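Local coordinates for protein ulvan Lyase-PL25 (Pseudoalteromonas sp. PLSV, PDB 5UAM) that degrades ulvan, the sulfated cell-wall polysaccharide of green seaweeds, as a polysaccharide lyase built on a beta-propeller fold, at residues A[138-143]-A[153-158]; A[80-85]-A[112-117]; A[259-264]-A[294-299]. One frame throughout, in Å; residues are numbered along the deposited sequence. Where two conformers were deposited one is given.

Contact 1 (A[138-143]-A[153-158]); sequences NKHAVS and EDLNNI
Val142 and Glu153 form the regular end of an antiparallel hairpin, a hydrogen-bonded pair in which Val142 N reaches Glu153 O at 2.9 Å and Glu153 N returns to Val142 O. Ala141 and Asp154 follow as a non-hydrogen-bonded pair, and beyond them the second strand gives way to a turn. There the His140 carbonyl takes two donors, Leu155 N at 2.8 Å and Asn156 N at 3.1 Å, the latter on a lone pair. Asn156 has positive phi (19°), a conformation asparagine tolerates better than most residues. With CG anti to its carbonyl carbon, its amide turns back toward the first strand, and OD1 receives His140 N at 2.9 Å in an almost straight bond, replacing a main-chain acceptor. The His140 imidazole points across to the turn: ND1 donates to Asn157 OD1 at 2.7 Å, with the oxygen close to the ring plane although the ring and amide planes differ by 37°. Leu155 is modelled in two conformers; in the one described, CD1 lies over a face of this imidazole, a CH-pi contact. On the same side of the sheet, Val142 CG1 rests against Glu153 CG at 3.5 Å, so the acid's aliphatic part packs while OE2 reaches a water that also serves Ser143 O. A further water joins Lys139 NZ to Asn156 ND2. His140 NE2 is bonded to His113 on the adjoining strand, and Asn157 ND2 to Gly197 O. Held at both nitrogens, the buried imidazole has its rotation fixed, and polar side chains thus continue the pairing where regular backbone bonding stops.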
loop_
_atom_site.group_PDB
_atom_site.type_symbol
_atom_site.label_atom_id
_atom_site.label_comp_id
_atom_site.label_asym_id
_atom_site.label_seq_id
_atom_site.Cartn_x
_atom_site.Cartn_y
_atom_site.Cartn_z
ATOM N N ASN A 138 -8.582 -11.971 -7.657
ATOM C CA ASN A 138 -7.495 -11.890 -6.693
ATOM C C ASN A 138 -6.924 -13.281 -6.438
ATOM O O ASN A 138 -7.662 -14.258 -6.281
ATOM C CB ASN A 138 -8.009 -11.254 -5.403
ATOM C CG ASN A 138 -6.942 -10.465 -4.654
ATOM O OD1 ASN A 138 -6.030 -9.867 -5.250
ATOM N ND2 ASN A 138 -7.077 -10.434 -3.325
ATOM N N LYS A 139 -5.600 -13.360 -6.365
ATOM C CA LYS A 139 -4.876 -14.625 -6.425
ATOM C C LYS A 139 -3.819 -14.699 -5.335
ATOM O O LYS A 139 -3.416 -13.703 -4.734
ATOM C CB LYS A 139 -4.214 -14.816 -7.786
ATOM C CG LYS A 139 -5.203 -15.078 -8.899
ATOM C CD LYS A 139 -4.546 -14.985 -10.276
ATOM C CE LYS A 139 -5.533 -15.305 -11.372
ATOM N NZ LYS A 139 -5.857 -16.776 -11.393
ATOM N N HIS A 140 -3.353 -15.929 -5.098
ATOM C CA HIS A 140 -2.423 -16.204 -4.011
ATOM C C HIS A 140 -1.499 -17.309 -4.492
ATOM O O HIS A 140 -1.960 -18.418 -4.790
ATOM C CB HIS A 140 -3.204 -16.640 -2.778
ATOM C CG HIS A 140 -2.376 -17.095 -1.617
ATOM N ND1 HIS A 140 -2.916 -17.839 -0.584
ATOM C CD2 HIS A 140 -1.070 -16.921 -1.316
ATOM C CE1 HIS A 140 -1.973 -18.099 0.303
ATOM N NE2 HIS A 140 -0.847 -17.551 -0.119
ATOM N N ALA A 141 -0.212 -17.007 -4.587
ATOM C CA ALA A 141 0.813 -17.967 -4.943
ATOM C C ALA A 141 1.722 -18.195 -3.750
ATOM O O ALA A 141 1.882 -17.337 -2.881
ATOM C CB ALA A 141 1.637 -17.469 -6.125
ATOM N N VAL A 142 2.357 -19.365 -3.715
ATOM C CA VAL A 142 3.279 -19.676 -2.627
ATOM C C VAL A 142 4.514 -20.354 -3.204
ATOM O O VAL A 142 4.441 -21.105 -4.182
ATOM C CB VAL A 142 2.607 -20.553 -1.545
ATOM C CG1 VAL A 142 2.287 -21.918 -2.078
ATOM C CG2 VAL A 142 3.494 -20.635 -0.297
ATOM N N SER A 143 5.660 -20.089 -2.591
ATOM C CA SER A 143 6.873 -20.754 -3.052
ATOM C C SER A 143 6.761 -22.259 -2.832
ATOM O O SER A 143 6.133 -22.721 -1.876
ATOM C CB SER A 143 8.106 -20.178 -2.354
ATOM O OG SER A 143 8.121 -20.426 -0.961
ATOM N N GLU A 153 3.745 -22.165 -6.788
ATOM C CA GLU A 153 2.505 -22.865 -7.058
ATOM C C GLU A 153 1.333 -21.981 -6.664
ATOM O O GLU A 153 1.420 -21.140 -5.761
ATOM C CB GLU A 153 2.431 -24.219 -6.348
ATOM C CG GLU A 153 2.435 -24.125 -4.844
ATOM C CD GLU A 153 2.509 -25.494 -4.163
ATOM O OE1 GLU A 153 2.719 -26.503 -4.875
ATOM O OE2 GLU A 153 2.353 -25.554 -2.920
ATOM N N ASP A 154 0.235 -22.187 -7.370
ATOM C CA ASP A 154 -0.986 -21.456 -7.114
ATOM C C ASP A 154 -1.731 -22.056 -5.927
ATOM O O ASP A 154 -1.892 -23.281 -5.826
ATOM C CB ASP A 154 -1.874 -21.524 -8.357
ATOM C CG ASP A 154 -1.185 -20.983 -9.591
ATOM O OD1 ASP A 154 -0.525 -19.931 -9.479
ATOM O OD2 ASP A 154 -1.272 -21.615 -10.674
ATOM N N LEU A 155 -2.244 -21.216 -5.042
ATOM C CA LEU A 155 -3.221 -21.695 -4.063
ATOM C C LEU A 155 -4.617 -21.174 -4.337
ATOM O O LEU A 155 -5.593 -21.904 -4.193
ATOM C CB LEU A 155 -2.823 -21.283 -2.640
ATOM C CG LEU A 155 -1.458 -21.766 -2.160
ATOM C CD1 LEU A 155 -1.264 -21.412 -0.694
ATOM C CD2 LEU A 155 -1.311 -23.275 -2.367
ATOM N N ASN A 156 -4.688 -19.973 -4.851
ATOM C CA ASN A 156 -5.879 -19.160 -4.964
ATOM C C ASN A 156 -6.987 -19.616 -4.028
ATOM O O ASN A 156 -8.030 -20.100 -4.476
ATOM C CB ASN A 156 -6.289 -19.214 -6.426
ATOM C CG ASN A 156 -5.146 -18.808 -7.336
ATOM O OD1 ASN A 156 -4.286 -18.019 -6.928
ATOM N ND2 ASN A 156 -5.111 -19.350 -8.559
ATOM N N ASN A 157 -6.740 -19.468 -2.723
ATOM C CA ASN A 157 -7.609 -19.952 -1.655
ATOM C C ASN A 157 -8.204 -18.795 -0.842
ATOM O O ASN A 157 -8.635 -18.979 0.309
ATOM C CB ASN A 157 -6.830 -20.883 -0.722
ATOM C CG ASN A 157 -5.650 -20.190 -0.069
ATOM O OD1 ASN A 157 -5.328 -19.069 -0.416
ATOM N ND2 ASN A 157 -4.993 -20.859 0.858
ATOM N N ILE A 158 -8.210 -17.614 -1.433
ATOM C CA ILE A 158 -8.840 -16.412 -0.904
ATOM C C ILE A 158 -9.957 -16.048 -1.868
ATOM O O ILE A 158 -10.019 -16.551 -2.991
ATOM C CB ILE A 158 -7.839 -15.256 -0.771
ATOM C CG1 ILE A 158 -7.152 -14.944 -2.114
ATOM C CG2 ILE A 158 -6.777 -15.631 0.280
ATOM C CD1 ILE A 158 -6.211 -13.783 -2.082
HETATM O O HOH W 1 -7.941 -16.707 -4.957
HETATM O O HOH W 2 -3.659 -18.584 -11.118
HETATM O O HOH W 3 4.426 -24.770 -1.086
#

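Contact 2 (A[80-85]-A[112-117]); sequences FRAGIS and IHIFYG
Tyr116 reaches from one blade of the beta-propeller to the chain leaving the blade before it, its phenol end meeting Gly83 and Ile84. The hydroxyl oxygen OH lies 3.4 Å from Gly83 CA and 3.2 Å from Ile84 N, while the ring presents its edge to Ser85 N, which approaches CE2 at 4.0 Å. Glycine suits position 83 because a beta carbon there would fall on the phenol oxygen. Tyr116 CG sits between its own backbone N and carbonyl carbon (chi1 72°), a setting that stands the ring up from the strand toward 83-85. An alternative without the ring, such as an alanine here, is likely to open a gap beneath Gly83 and Ile84 and take from this buried interface its main bridging group. Two residues before Tyr116 on its strand, Ile114 CG1 meets Ala82 CB at 4.3 Å, a branched chain against a small methyl where their CA atoms stand 7.3 Å apart. The touching parts run nearly parallel, only 16° apart, but they do not pair as strands; mostly a side chain of one meets the backbone of the other. Farther out, Trp152 covers both Ala82 and Ile114, and Pro64 lies against Ile114 and Tyr116. Asp63 holds the passing chain through Ser85 N, and Ser85 OG is bonded to Leu87 N. The tyrosine's side chain is about 7 Å from that of Lys101, a substrate-binding residue. Gly117 adopts a positive phi (91°) that would press any beta carbon against the preceding carbonyl oxygen, and its bare CA comes within 3.6 Å of Ser85 OG.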
loop_
_atom_site.group_PDB
_atom_site.type_symbol
_atom_site.label_atom_id
_atom_site.label_comp_id
_atom_site.label_asym_id
_atom_site.label_seq_id
_atom_site.Cartn_x
_atom_site.Cartn_y
_atom_site.Cartn_z
ATOM N N PHE A 80 12.083 -13.595 -10.647
ATOM C CA PHE A 80 11.328 -14.735 -11.124
ATOM C C PHE A 80 9.854 -14.373 -11.104
ATOM O O PHE A 80 9.390 -13.653 -10.214
ATOM C CB PHE A 80 11.525 -15.968 -10.213
ATOM C CG PHE A 80 12.943 -16.443 -10.115
ATOM C CD1 PHE A 80 13.476 -17.224 -11.111
ATOM C CD2 PHE A 80 13.721 -16.137 -9.018
ATOM C CE1 PHE A 80 14.797 -17.686 -11.036
ATOM C CE2 PHE A 80 15.040 -16.604 -8.955
ATOM C CZ PHE A 80 15.553 -17.367 -9.945
ATOM N N ARG A 81 9.119 -14.890 -12.080
ATOM C CA ARG A 81 7.674 -14.697 -12.121
ATOM C C ARG A 81 7.001 -15.641 -11.124
ATOM O O ARG A 81 7.241 -16.853 -11.141
ATOM C CB ARG A 81 7.143 -14.969 -13.520
ATOM C CG ARG A 81 5.641 -14.735 -13.607
ATOM C CD ARG A 81 5.116 -14.786 -15.015
ATOM N NE ARG A 81 5.197 -16.109 -15.585
ATOM C CZ ARG A 81 4.595 -16.453 -16.717
ATOM N NH1 ARG A 81 3.851 -15.565 -17.375
ATOM N NH2 ARG A 81 4.715 -17.686 -17.183
ATOM N N ALA A 82 6.125 -15.089 -10.270
ATOM C CA ALA A 82 5.485 -15.878 -9.219
ATOM C C ALA A 82 4.063 -16.318 -9.550
ATOM O O ALA A 82 3.514 -17.151 -8.825
ATOM C CB ALA A 82 5.462 -15.074 -7.906
ATOM N N GLY A 83 3.448 -15.784 -10.601
ATOM C CA GLY A 83 2.062 -16.111 -10.914
ATOM C C GLY A 83 1.644 -15.429 -12.194
ATOM O O GLY A 83 2.422 -14.698 -12.809
ATOM N N ILE A 84 0.398 -15.685 -12.594
ATOM C CA ILE A 84 -0.147 -15.234 -13.868
ATOM C C ILE A 84 -1.398 -14.420 -13.575
ATOM O O ILE A 84 -2.415 -14.963 -13.134
ATOM C CB ILE A 84 -0.441 -16.406 -14.813
ATOM C CG1 ILE A 84 0.864 -17.150 -15.137
ATOM C CG2 ILE A 84 -1.140 -15.910 -16.086
ATOM C CD1 ILE A 84 0.671 -18.405 -15.954
ATOM N N SER A 85 -1.330 -13.124 -13.846
ATOM C CA SER A 85 -2.428 -12.212 -13.572
ATOM C C SER A 85 -3.389 -12.080 -14.747
ATOM O O SER A 85 -2.977 -11.872 -15.894
ATOM C CB SER A 85 -1.889 -10.818 -13.266
ATOM O OG SER A 85 -2.975 -9.919 -13.093
ATOM N N ILE A 112 7.306 -18.347 1.031
ATOM C CA ILE A 112 7.032 -16.983 0.614
ATOM C C ILE A 112 5.692 -16.983 -0.100
ATOM O O ILE A 112 5.475 -17.755 -1.045
ATOM C CB ILE A 112 8.159 -16.453 -0.284
ATOM C CG1 ILE A 112 9.501 -16.592 0.452
ATOM C CG2 ILE A 112 7.911 -14.997 -0.679
ATOM C CD1 ILE A 112 10.678 -16.581 -0.434
ATOM N N HIS A 113 4.792 -16.121 0.354
ATOM C CA HIS A 113 3.472 -15.961 -0.224
ATOM C C HIS A 113 3.408 -14.656 -0.988
ATOM O O HIS A 113 3.923 -13.636 -0.528
ATOM C CB HIS A 113 2.437 -15.887 0.887
ATOM C CG HIS A 113 2.321 -17.148 1.666
ATOM N ND1 HIS A 113 1.288 -18.041 1.500
ATOM C CD2 HIS A 113 3.144 -17.686 2.592
ATOM C CE1 HIS A 113 1.464 -19.066 2.314
ATOM N NE2 HIS A 113 2.583 -18.867 2.990
ATOM N N ILE A 114 2.755 -14.702 -2.146
ATOM C CA ILE A 114 2.539 -13.534 -2.984
ATOM C C ILE A 114 1.038 -13.441 -3.256
ATOM O O ILE A 114 0.434 -14.380 -3.777
ATOM C CB ILE A 114 3.352 -13.606 -4.292
ATOM C CG1 ILE A 114 4.855 -13.509 -3.987
ATOM C CG2 ILE A 114 2.913 -12.519 -5.271
ATOM C CD1 ILE A 114 5.329 -12.156 -3.571
ATOM N N PHE A 115 0.429 -12.330 -2.859
ATOM C CA PHE A 115 -0.965 -12.030 -3.156
ATOM C C PHE A 115 -0.976 -10.997 -4.276
ATOM O O PHE A 115 -0.201 -10.042 -4.236
ATOM C CB PHE A 115 -1.641 -11.484 -1.893
ATOM C CG PHE A 115 -1.531 -12.409 -0.718
ATOM C CD1 PHE A 115 -2.449 -13.422 -0.513
ATOM C CD2 PHE A 115 -0.497 -12.276 0.172
ATOM C CE1 PHE A 115 -2.349 -14.274 0.574
ATOM C CE2 PHE A 115 -0.386 -13.130 1.264
ATOM C CZ PHE A 115 -1.312 -14.125 1.458
ATOM N N TYR A 116 -1.802 -11.207 -5.294
ATOM C CA TYR A 116 -1.662 -10.404 -6.503
ATOM C C TYR A 116 -2.882 -10.580 -7.398
ATOM O O TYR A 116 -3.726 -11.451 -7.176
ATOM C CB TYR A 116 -0.413 -10.847 -7.275
ATOM C CG TYR A 116 -0.571 -12.199 -7.945
ATOM C CD1 TYR A 116 -0.449 -13.384 -7.226
ATOM C CD2 TYR A 116 -0.883 -12.297 -9.294
ATOM C CE1 TYR A 116 -0.618 -14.615 -7.842
ATOM C CE2 TYR A 116 -1.060 -13.519 -9.909
ATOM C CZ TYR A 116 -0.936 -14.673 -9.180
ATOM O OH TYR A 116 -1.117 -15.890 -9.808
ATOM N N GLY A 117 -2.964 -9.755 -8.432
ATOM C CA GLY A 117 -3.814 -10.029 -9.567
ATOM C C GLY A 117 -5.229 -9.476 -9.514
ATOM O O GLY A 117 -5.901 -9.481 -10.545
#

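Contact 3 (A[259-264]-A[294-299]); sequences HDVYFM and TMAMRT. With EDO (1,2-ethanediol), chain L.
Val261 O accepts two backbone donors, Ala296 N at 2.8 Å and Met297 N at 3.1 Å, because Ala296 and Met297 together face Val261 in a classic beta bulge. The extra residue shifts the antiparallel register by one: Val261 pairs with Met297, but Tyr262 with Met295. Ala296 turns its CB toward the other strand, where its small methyl fits 3.4 Å from Val261 O. Met295 starts out away from that strand and bends back at chi2 and chi3, bringing SD over one face of the Tyr262 ring, 16° off the normal, in a Met-aromatic contact. Its CE reaches the phenol end, 3.4 Å from Tyr262 OH, and also lies over the rim of one Arg298 guanidinium face, so the flexible thioether touches both flat groups. Past the bulge, Asp260 and Thr299 grip each other twice. Thr299 N donates to Asp260 OD1 at 2.8 Å, on the anti side of the carboxylate, and Asp260 N donates to Thr299 OG1 at 3.0 Å; a short acid and a hydroxyl here carry the bonding on beyond the end of strand 295-297. At the other end Phe263 N binds Thr294 O. A 1,2-ethanediol, probably from the crystallisation liquor, donates to Met295 O. Tyr262 OH is bonded to Asp291 of helix 287-293, and Thr294 OG1 to Tyr237, while strand 232-243 flanks strand 258-267 and strand 317-324 packs on Val261 and Ala296.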
loop_
_atom_site.group_PDB
_atom_site.type_symbol
_atom_site.label_atom_id
_atom_site.label_comp_id
_atom_site.label_asym_id
_atom_site.label_seq_id
_atom_site.Cartn_x
_atom_site.Cartn_y
_atom_site.Cartn_z
ATOM N N HIS A 259 -12.424 12.152 1.149
ATOM C CA HIS A 259 -12.105 13.145 2.161
ATOM C C HIS A 259 -11.720 12.468 3.462
ATOM O O HIS A 259 -12.114 11.332 3.740
ATOM C CB HIS A 259 -13.291 14.035 2.502
ATOM C CG HIS A 259 -13.885 14.725 1.326
ATOM N ND1 HIS A 259 -13.269 15.780 0.688
ATOM C CD2 HIS A 259 -15.051 14.513 0.674
ATOM C CE1 HIS A 259 -14.022 16.171 -0.325
ATOM N NE2 HIS A 259 -15.110 15.420 -0.351
ATOM N N ASP A 260 -10.994 13.235 4.273
ATOM C CA ASP A 260 -10.769 12.987 5.698
ATOM C C ASP A 260 -9.858 11.794 5.939
ATOM O O ASP A 260 -9.458 11.092 5.002
ATOM C CB ASP A 260 -12.102 12.843 6.451
ATOM C CG ASP A 260 -13.020 14.040 6.245
ATOM O OD1 ASP A 260 -12.537 15.169 5.973
ATOM O OD2 ASP A 260 -14.260 13.863 6.367
ATOM N N VAL A 261 -9.457 11.596 7.189
ATOM C CA VAL A 261 -8.702 10.408 7.553
ATOM C C VAL A 261 -9.128 9.974 8.943
ATOM O O VAL A 261 -9.397 10.809 9.812
ATOM C CB VAL A 261 -7.167 10.591 7.382
ATOM C CG1 VAL A 261 -6.581 11.511 8.432
ATOM C CG2 VAL A 261 -6.456 9.243 7.386
ATOM N N TYR A 262 -9.216 8.660 9.117
ATOM C CA TYR A 262 -9.733 8.005 10.300
ATOM C C TYR A 262 -8.710 6.977 10.772
ATOM O O TYR A 262 -7.826 6.559 10.013
ATOM C CB TYR A 262 -11.008 7.250 9.954
ATOM C CG TYR A 262 -12.145 8.047 9.335
ATOM C CD1 TYR A 262 -12.137 8.382 7.989
ATOM C CD2 TYR A 262 -13.246 8.391 10.084
ATOM C CE1 TYR A 262 -13.182 9.067 7.421
ATOM C CE2 TYR A 262 -14.306 9.070 9.524
ATOM C CZ TYR A 262 -14.276 9.384 8.183
ATOM O OH TYR A 262 -15.325 10.072 7.602
ATOM N N PHE A 263 -8.874 6.528 12.022
ATOM C CA PHE A 263 -7.951 5.587 12.651
ATOM C C PHE A 263 -8.683 4.633 13.590
ATOM O O PHE A 263 -9.512 5.060 14.384
ATOM C CB PHE A 263 -6.900 6.331 13.483
ATOM C CG PHE A 263 -5.936 5.425 14.171
ATOM C CD1 PHE A 263 -4.811 4.963 13.512
ATOM C CD2 PHE A 263 -6.179 4.986 15.466
ATOM C CE1 PHE A 263 -3.951 4.084 14.146
ATOM C CE2 PHE A 263 -5.325 4.112 16.067
ATOM C CZ PHE A 263 -4.215 3.667 15.416
ATOM N N MET A 264 -8.328 3.350 13.534
ATOM C CA MET A 264 -8.782 2.413 14.547
ATOM C C MET A 264 -7.775 1.280 14.685
ATOM O O MET A 264 -6.884 1.110 13.853
ATOM C CB MET A 264 -10.199 1.896 14.248
ATOM C CG MET A 264 -10.331 1.133 12.961
ATOM S SD MET A 264 -12.097 1.053 12.561
ATOM C CE MET A 264 -12.074 0.081 11.051
ATOM N N THR A 294 -13.909 7.527 15.214
ATOM C CA THR A 294 -12.584 7.226 14.683
ATOM C C THR A 294 -11.981 8.325 13.818
ATOM O O THR A 294 -10.845 8.171 13.358
ATOM C CB THR A 294 -12.595 5.927 13.862
ATOM O OG1 THR A 294 -13.432 6.093 12.706
ATOM C CG2 THR A 294 -13.090 4.768 14.698
ATOM N N MET A 295 -12.689 9.415 13.555
ATOM C CA MET A 295 -12.099 10.506 12.780
ATOM C C MET A 295 -10.800 10.967 13.418
ATOM O O MET A 295 -10.733 11.210 14.628
ATOM C CB MET A 295 -13.074 11.681 12.722
ATOM C CG MET A 295 -12.563 12.891 11.965
ATOM S SD MET A 295 -12.424 12.577 10.212
ATOM C CE MET A 295 -14.160 12.535 9.716
ATOM N N ALA A 296 -9.769 11.110 12.593
ATOM C CA ALA A 296 -8.488 11.643 13.033
ATOM C C ALA A 296 -8.221 13.045 12.527
ATOM O O ALA A 296 -7.757 13.886 13.296
ATOM C CB ALA A 296 -7.349 10.730 12.575
ATOM N N MET A 297 -8.522 13.348 11.267
ATOM C CA MET A 297 -8.381 14.717 10.785
ATOM C C MET A 297 -9.318 14.930 9.607
ATOM O O MET A 297 -9.249 14.196 8.613
ATOM C CB MET A 297 -6.931 14.972 10.359
ATOM C CG MET A 297 -6.649 16.439 10.069
ATOM S SD MET A 297 -6.867 17.505 11.514
ATOM C CE MET A 297 -5.592 16.927 12.648
ATOM N N ARG A 298 -10.168 15.944 9.715
ATOM C CA ARG A 298 -10.993 16.355 8.595
ATOM C C ARG A 298 -10.132 17.153 7.627
ATOM O O ARG A 298 -9.201 17.855 8.035
ATOM C CB ARG A 298 -12.180 17.187 9.087
ATOM C CG ARG A 298 -13.213 16.308 9.783
ATOM C CD ARG A 298 -14.499 17.041 10.254
ATOM N NE ARG A 298 -15.482 16.028 10.653
ATOM C CZ ARG A 298 -15.570 15.485 11.868
ATOM N NH1 ARG A 298 -14.761 15.880 12.848
ATOM N NH2 ARG A 298 -16.481 14.542 12.109
ATOM N N THR A 299 -10.432 17.022 6.337
ATOM C CA THR A 299 -9.666 17.730 5.309
ATOM C C THR A 299 -10.499 18.772 4.585
ATOM O O THR A 299 -10.091 19.283 3.532
ATOM C CB THR A 299 -9.046 16.746 4.313
ATOM O OG1 THR A 299 -10.075 16.017 3.619
ATOM C CG2 THR A 299 -8.114 15.802 5.010
HETATM C C1 EDO L . -13.693 11.663 16.364
HETATM O O1 EDO L . -12.454 12.411 16.391
HETATM C C2 EDO L . -14.886 12.598 16.485
HETATM O O2 EDO L . -14.998 13.373 15.288
HETATM O O HOH W 4 -16.171 15.436 7.468
#

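Overall arrangement
From the N terminus, contact 2 comes first: 80-85 leaves one blade and meets 112-117 of the next, closing a 26-residue loop that carries His99, the proton donor, and Lys101. Contact 1 then closes a hairpin with nine residues between its segments at the outer edge of that second blade. Strands 112-116 and 139-143 are neighbours in its sheet, so the two contacts touch, with centres 7 Å apart. Contact 3 closes the 29 residues between 264 and 294, including helix 287-293, on the opposite side of the chain's centre, about 34 Å from contact 1 between centres. All three lie in series, none within or crossing another: contact 2 joins blades, while contacts 1 and 3 extend sheets.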